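Local coordinates for protein naphthalene dioxygenase large subunit (Rhodococcus sp., PDB 2B1X) that is the large subunit of a Rieske-type dioxygenase, carrying an iron-sulfur (2Fe-2S) cluster in one domain and an iron(III) ion in another, at residues A[46-51]-A[152-157]; A[188-193]-A[337-342]. All blocks are in the same frame, centred on the assembly; numbering follows the deposited sequence.

Contact 1: residues A[46-51]-A[152-157]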
loop_
_atom_site.group_PDB
_atom_site.type_symbol
_atom_site.label_atom_id
_atom_site.label_comp_id
_atom_site.label_asym_id
_atom_site.label_seq_id
_atom_site.Cartn_x
_atom_site.Cartn_y
_atom_site.Cartn_z
ATOM N N TRP A 46 28.750 4.702 12.966
ATOM C CA TRP A 46 28.823 3.302 13.343
ATOM C C TRP A 46 27.415 2.885 13.770
ATOM O O TRP A 46 26.834 3.505 14.669
ATOM C CB TRP A 46 29.786 3.108 14.519
ATOM C CG TRP A 46 31.226 3.138 14.140
ATOM C CD1 TRP A 46 32.047 4.223 14.135
ATOM C CD2 TRP A 46 32.006 2.043 13.656
ATOM N NE1 TRP A 46 33.308 3.871 13.707
ATOM C CE2 TRP A 46 33.310 2.531 13.417
ATOM C CE3 TRP A 46 31.743 0.679 13.431
ATOM C CZ2 TRP A 46 34.351 1.707 12.975
ATOM C CZ3 TRP A 46 32.765 -0.133 12.985
ATOM C CH2 TRP A 46 34.054 0.379 12.755
ATOM N N VAL A 47 26.923 1.795 13.190
ATOM C CA VAL A 47 25.556 1.306 13.412
ATOM C C VAL A 47 25.581 -0.116 14.009
ATOM O O VAL A 47 26.339 -0.971 13.564
ATOM C CB VAL A 47 24.792 1.268 12.078
ATOM C CG1 VAL A 47 23.378 0.643 12.254
ATOM C CG2 VAL A 47 24.788 2.682 11.418
ATOM N N PHE A 48 24.776 -0.341 15.051
ATOM C CA PHE A 48 24.744 -1.634 15.708
ATOM C C PHE A 48 24.073 -2.677 14.781
ATOM O O PHE A 48 23.017 -2.411 14.167
ATOM C CB PHE A 48 23.987 -1.541 17.043
ATOM C CG PHE A 48 23.775 -2.881 17.704
ATOM C CD1 PHE A 48 24.796 -3.496 18.413
ATOM C CD2 PHE A 48 22.553 -3.532 17.585
ATOM C CE1 PHE A 48 24.605 -4.762 19.006
ATOM C CE2 PHE A 48 22.346 -4.779 18.140
ATOM C CZ PHE A 48 23.368 -5.402 18.884
ATOM N N LEU A 49 24.689 -3.857 14.700
ATOM C CA LEU A 49 24.203 -4.942 13.842
ATOM C C LEU A 49 23.707 -6.165 14.625
ATOM O O LEU A 49 22.635 -6.707 14.351
ATOM C CB LEU A 49 25.340 -5.420 12.952
ATOM C CG LEU A 49 25.950 -4.331 12.044
ATOM C CD1 LEU A 49 27.178 -4.828 11.323
ATOM C CD2 LEU A 49 24.910 -3.873 11.059
ATOM N N ALA A 50 24.523 -6.631 15.560
ATOM C CA ALA A 50 24.226 -7.890 16.231
ATOM C C ALA A 50 25.000 -7.995 17.509
ATOM O O ALA A 50 26.000 -7.279 17.698
ATOM C CB ALA A 50 24.559 -9.078 15.300
ATOM N N HIS A 51 24.545 -8.879 18.398
ATOM C CA HIS A 51 25.355 -9.245 19.562
ATOM C C HIS A 51 26.099 -10.533 19.234
ATOM O O HIS A 51 25.554 -11.418 18.558
ATOM C CB HIS A 51 24.484 -9.413 20.820
ATOM C CG HIS A 51 25.257 -9.417 22.112
ATOM N ND1 HIS A 51 25.793 -10.569 22.657
ATOM C CD2 HIS A 51 25.557 -8.417 22.981
ATOM C CE1 HIS A 51 26.404 -10.277 23.791
ATOM N NE2 HIS A 51 26.269 -8.980 24.014
ATOM N N LYS A 152 32.769 -5.000 23.607
ATOM C CA LYS A 152 32.144 -5.840 24.635
ATOM C C LYS A 152 30.937 -6.658 24.163
ATOM O O LYS A 152 29.878 -6.630 24.819
ATOM C CB LYS A 152 31.767 -5.006 25.875
ATOM C CG LYS A 152 32.915 -4.180 26.472
ATOM C CD LYS A 152 33.690 -4.937 27.500
ATOM C CE LYS A 152 35.079 -4.337 27.716
ATOM N NZ LYS A 152 35.135 -3.422 28.859
ATOM N N GLY A 153 31.089 -7.384 23.054
ATOM C CA GLY A 153 30.014 -8.211 22.494
ATOM C C GLY A 153 29.094 -7.566 21.446
ATOM O O GLY A 153 28.415 -8.265 20.701
ATOM N N LEU A 154 29.106 -6.241 21.382
ATOM C CA LEU A 154 28.303 -5.465 20.451
ATOM C C LEU A 154 29.030 -5.270 19.107
ATOM O O LEU A 154 30.064 -4.579 19.026
ATOM C CB LEU A 154 27.982 -4.096 21.081
ATOM C CG LEU A 154 26.728 -3.858 21.942
ATOM C CD1 LEU A 154 26.475 -4.932 22.941
ATOM C CD2 LEU A 154 26.799 -2.486 22.645
ATOM N N ILE A 155 28.483 -5.879 18.058
ATOM C CA ILE A 155 29.019 -5.727 16.695
ATOM C C ILE A 155 28.421 -4.518 15.981
ATOM O O ILE A 155 27.208 -4.452 15.758
ATOM C CB ILE A 155 28.789 -7.013 15.866
ATOM C CG1 ILE A 155 29.324 -8.235 16.649
ATOM C CG2 ILE A 155 29.444 -6.871 14.458
ATOM C CD1 ILE A 155 28.776 -9.588 16.155
ATOM N N PHE A 156 29.286 -3.573 15.624
ATOM C CA PHE A 156 28.898 -2.405 14.837
ATOM C C PHE A 156 29.557 -2.421 13.470
ATOM O O PHE A 156 30.666 -2.970 13.309
ATOM C CB PHE A 156 29.368 -1.119 15.505
ATOM C CG PHE A 156 28.668 -0.782 16.775
ATOM C CD1 PHE A 156 29.041 -1.403 17.979
ATOM C CD2 PHE A 156 27.731 0.252 16.804
ATOM C CE1 PHE A 156 28.439 -1.043 19.170
ATOM C CE2 PHE A 156 27.115 0.618 17.994
ATOM C CZ PHE A 156 27.464 -0.040 19.192
ATOM N N GLY A 157 28.904 -1.759 12.511
ATOM C CA GLY A 157 29.497 -1.533 11.212
ATOM C C GLY A 157 29.345 -0.114 10.743
ATOM O O GLY A 157 28.422 0.634 11.157
HETATM O O HOH W 1 27.649 -7.612 26.041
#
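Phe48 and Phe156 meet as a T-shaped pair, with Phe48 CD1 at the ring edge that lies over one face of Phe156. The centroids are 5.9 Å apart and the planes stand at 79°. Phe156 can be followed outward. Its CB lies 3.6 Å from Trp46 CE3, at the rim of the indole. CG comes near Val47 O. With chi1 at -69°, the CD2-CE2 edge lies along Phe48: CD2 is 3.5 Å from Phe48 N, and CE2 packs on Phe48 CB. At the tip, CZ lies at the edge of the Phe48 ring, near its plane. The Trp46 NE1 end is held by Asp164 O. The two segments are antiparallel strands of the small sheet 47-51, 154-158 and 147-151. Strand 47-51 carries a classic beta bulge: Leu49 and Ala50 both face Ile155. Leu49 N binds Ile155 O at 2.8 Å, while Ala50 N reaches the same oxygen weakly, at 3.5 Å. Ile155 N returns a bond to Ala50 O. At the far end, Gly153 O sits over one face of the His51 imidazole, and Leu154 CD1 touches its edge at CD2. A water in the ring plane joins His51 NE2 (2.8 Å) to Lys152 O, and Ser53 OG holds ND1.

Contact 2: residues A[188-193]-A[337-342]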
loop_
_atom_site.group_PDB
_atom_site.type_symbol
_atom_site.label_atom_id
_atom_site.label_comp_id
_atom_site.label_asym_id
_atom_site.label_seq_id
_atom_site.Cartn_x
_atom_site.Cartn_y
_atom_site.Cartn_z
ATOM N N LEU A 188 26.968 -11.271 28.564
ATOM C CA LEU A 188 25.551 -11.179 28.238
ATOM C C LEU A 188 25.168 -12.146 27.127
ATOM O O LEU A 188 25.991 -12.470 26.252
ATOM C CB LEU A 188 25.272 -9.766 27.722
ATOM C CG LEU A 188 24.537 -8.696 28.525
ATOM C CD1 LEU A 188 24.288 -9.014 29.992
ATOM C CD2 LEU A 188 25.238 -7.357 28.343
ATOM N N GLN A 189 23.921 -12.608 27.162
ATOM C CA GLN A 189 23.346 -13.341 26.037
ATOM C C GLN A 189 22.049 -12.691 25.591
ATOM O O GLN A 189 21.219 -12.336 26.419
ATOM C CB GLN A 189 23.113 -14.810 26.366
ATOM C CG GLN A 189 22.091 -15.079 27.453
ATOM C CD GLN A 189 21.968 -16.577 27.807
ATOM O OE1 GLN A 189 21.325 -16.929 28.808
ATOM N NE2 GLN A 189 22.576 -17.451 26.991
ATOM N N VAL A 190 21.895 -12.513 24.280
ATOM C CA VAL A 190 20.592 -12.173 23.712
ATOM C C VAL A 190 19.764 -13.443 23.862
ATOM O O VAL A 190 20.236 -14.526 23.531
ATOM C CB VAL A 190 20.701 -11.807 22.184
ATOM C CG1 VAL A 190 19.331 -11.861 21.486
ATOM C CG2 VAL A 190 21.337 -10.463 22.006
ATOM N N VAL A 191 18.539 -13.319 24.352
ATOM C CA VAL A 191 17.680 -14.498 24.454
ATOM C C VAL A 191 16.768 -14.622 23.263
ATOM O O VAL A 191 15.952 -13.753 23.009
ATOM C CB VAL A 191 16.853 -14.540 25.766
ATOM C CG1 VAL A 191 16.015 -15.806 25.812
ATOM C CG2 VAL A 191 17.769 -14.520 26.945
ATOM N N GLY A 192 16.943 -15.710 22.516
ATOM C CA GLY A 192 16.186 -15.952 21.305
ATOM C C GLY A 192 16.560 -15.034 20.160
ATOM O O GLY A 192 17.638 -15.121 19.588
ATOM N N ALA A 193 15.648 -14.138 19.825
ATOM C CA ALA A 193 15.790 -13.251 18.686
ATOM C C ALA A 193 15.126 -11.921 19.076
ATOM O O ALA A 193 14.400 -11.850 20.063
ATOM C CB ALA A 193 15.104 -13.846 17.474
ATOM N N MET A 337 13.745 -3.112 16.292
ATOM C CA MET A 337 14.306 -4.446 16.653
ATOM C C MET A 337 14.638 -4.404 18.130
ATOM O O MET A 337 15.620 -3.762 18.510
ATOM C CB MET A 337 15.552 -4.781 15.817
ATOM C CG MET A 337 15.300 -4.489 14.292
ATOM S SD MET A 337 16.447 -5.355 13.230
ATOM C CE MET A 337 16.032 -4.619 11.603
ATOM N N SER A 338 13.848 -5.100 18.957
ATOM C CA SER A 338 14.011 -5.029 20.410
ATOM C C SER A 338 14.573 -6.340 20.975
ATOM O O SER A 338 13.958 -7.397 20.858
ATOM C CB SER A 338 12.689 -4.696 21.093
ATOM O OG SER A 338 12.909 -4.606 22.489
ATOM N N PHE A 339 15.767 -6.246 21.541
ATOM C CA PHE A 339 16.496 -7.416 22.058
ATOM C C PHE A 339 16.379 -7.456 23.570
ATOM O O PHE A 339 16.462 -6.415 24.228
ATOM C CB PHE A 339 17.983 -7.289 21.701
ATOM C CG PHE A 339 18.287 -7.211 20.218
ATOM C CD1 PHE A 339 18.172 -6.008 19.510
ATOM C CD2 PHE A 339 18.770 -8.347 19.540
ATOM C CE1 PHE A 339 18.492 -5.934 18.129
ATOM C CE2 PHE A 339 19.126 -8.299 18.196
ATOM C CZ PHE A 339 18.974 -7.092 17.461
ATOM N N PHE A 340 16.177 -8.642 24.127
ATOM C CA PHE A 340 16.276 -8.838 25.578
ATOM C C PHE A 340 17.589 -9.547 25.874
ATOM O O PHE A 340 17.916 -10.547 25.220
ATOM C CB PHE A 340 15.089 -9.660 26.100
ATOM C CG PHE A 340 15.273 -10.171 27.519
ATOM C CD1 PHE A 340 15.126 -9.305 28.605
ATOM C CD2 PHE A 340 15.630 -11.483 27.753
ATOM C CE1 PHE A 340 15.301 -9.748 29.920
ATOM C CE2 PHE A 340 15.826 -11.962 29.083
ATOM C CZ PHE A 340 15.657 -11.082 30.162
ATOM N N LEU A 341 18.348 -9.035 26.858
ATOM C CA LEU A 341 19.634 -9.630 27.206
ATOM C C LEU A 341 19.704 -9.925 28.688
ATOM O O LEU A 341 19.076 -9.245 29.483
ATOM C CB LEU A 341 20.801 -8.717 26.821
ATOM C CG LEU A 341 21.015 -8.427 25.314
ATOM C CD1 LEU A 341 20.159 -7.319 24.882
ATOM C CD2 LEU A 341 22.493 -8.096 25.047
ATOM N N VAL A 342 20.468 -10.947 29.052
ATOM C CA VAL A 342 20.670 -11.295 30.471
ATOM C C VAL A 342 22.030 -11.997 30.601
ATOM O O VAL A 342 22.532 -12.613 29.640
ATOM C CB VAL A 342 19.484 -12.143 31.032
ATOM C CG1 VAL A 342 19.414 -13.542 30.374
ATOM C CG2 VAL A 342 19.484 -12.222 32.592
HETATM O O HOH W 2 15.715 -10.812 22.423
#
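Val190 and Leu341 face each other as a non-hydrogen-bonded antiparallel pair, with Val190 CG2 3.9 Å from Leu341 CG. Leu188 adds its CG against Leu341 CD2, the two side chains crossing at about a right angle. Val190 CG1 also reaches Phe339 CD2, at the edge of that ring. On the other side of the strands, Val191 lies alongside Phe340 and points the same way. With CG1 anti to the backbone N (chi1 -179°), CG2 is the branch that meets the ring edge at Phe340 CD2 (3.8 Å) and touches Val342 CG1.

The backbones fix this register. Gln189 N binds Val342 O at 2.8 Å, and Val342 N returns a bond to Gln189 O. The bond from Val191 N to Phe340 O (3.0 Å) is nearly straight, with 169° at the hydrogen. A water then bridges the strands at an irregularity around Gly192, which has positive phi. It accepts from Phe340 N (2.8 Å) and donates to Val191 O and Ala193 O. Direct backbone bonding resumes between Ser338 and Gln195.

Further out, Gln189 OE1 is bound by Lys351 NZ, and helix 348-361 covers Phe340 and Val342. Gly63 and Met64 of the small subunit pack on Val191 and Phe340. Strand 188-199 is the edge strand within this chain, and 333-343 its inner neighbour, in the antiparallel sheet of the Bet v 1-like catalytic domain.

How the contacts relate
From the N terminus, the chain runs through strand 47-51 and then through the part of the Rieske domain that binds the iron-sulfur (2Fe-2S) cluster. It returns at 152-157, where contact 1 closes that loop. Contact 2 opens afterwards at 188-193. Its loop takes in the iron ligands His216 and His221 and closes at 337-342, before the third ligand, Asp372. The two loops follow in series and neither nest nor cross. In space their centres are about 13 Å apart and they touch. His51 packs on Leu188, Val190 and Leu341, and Phe48 meets Phe339. The small three-stranded sheet is thus joined to the edge of the catalytic sheet.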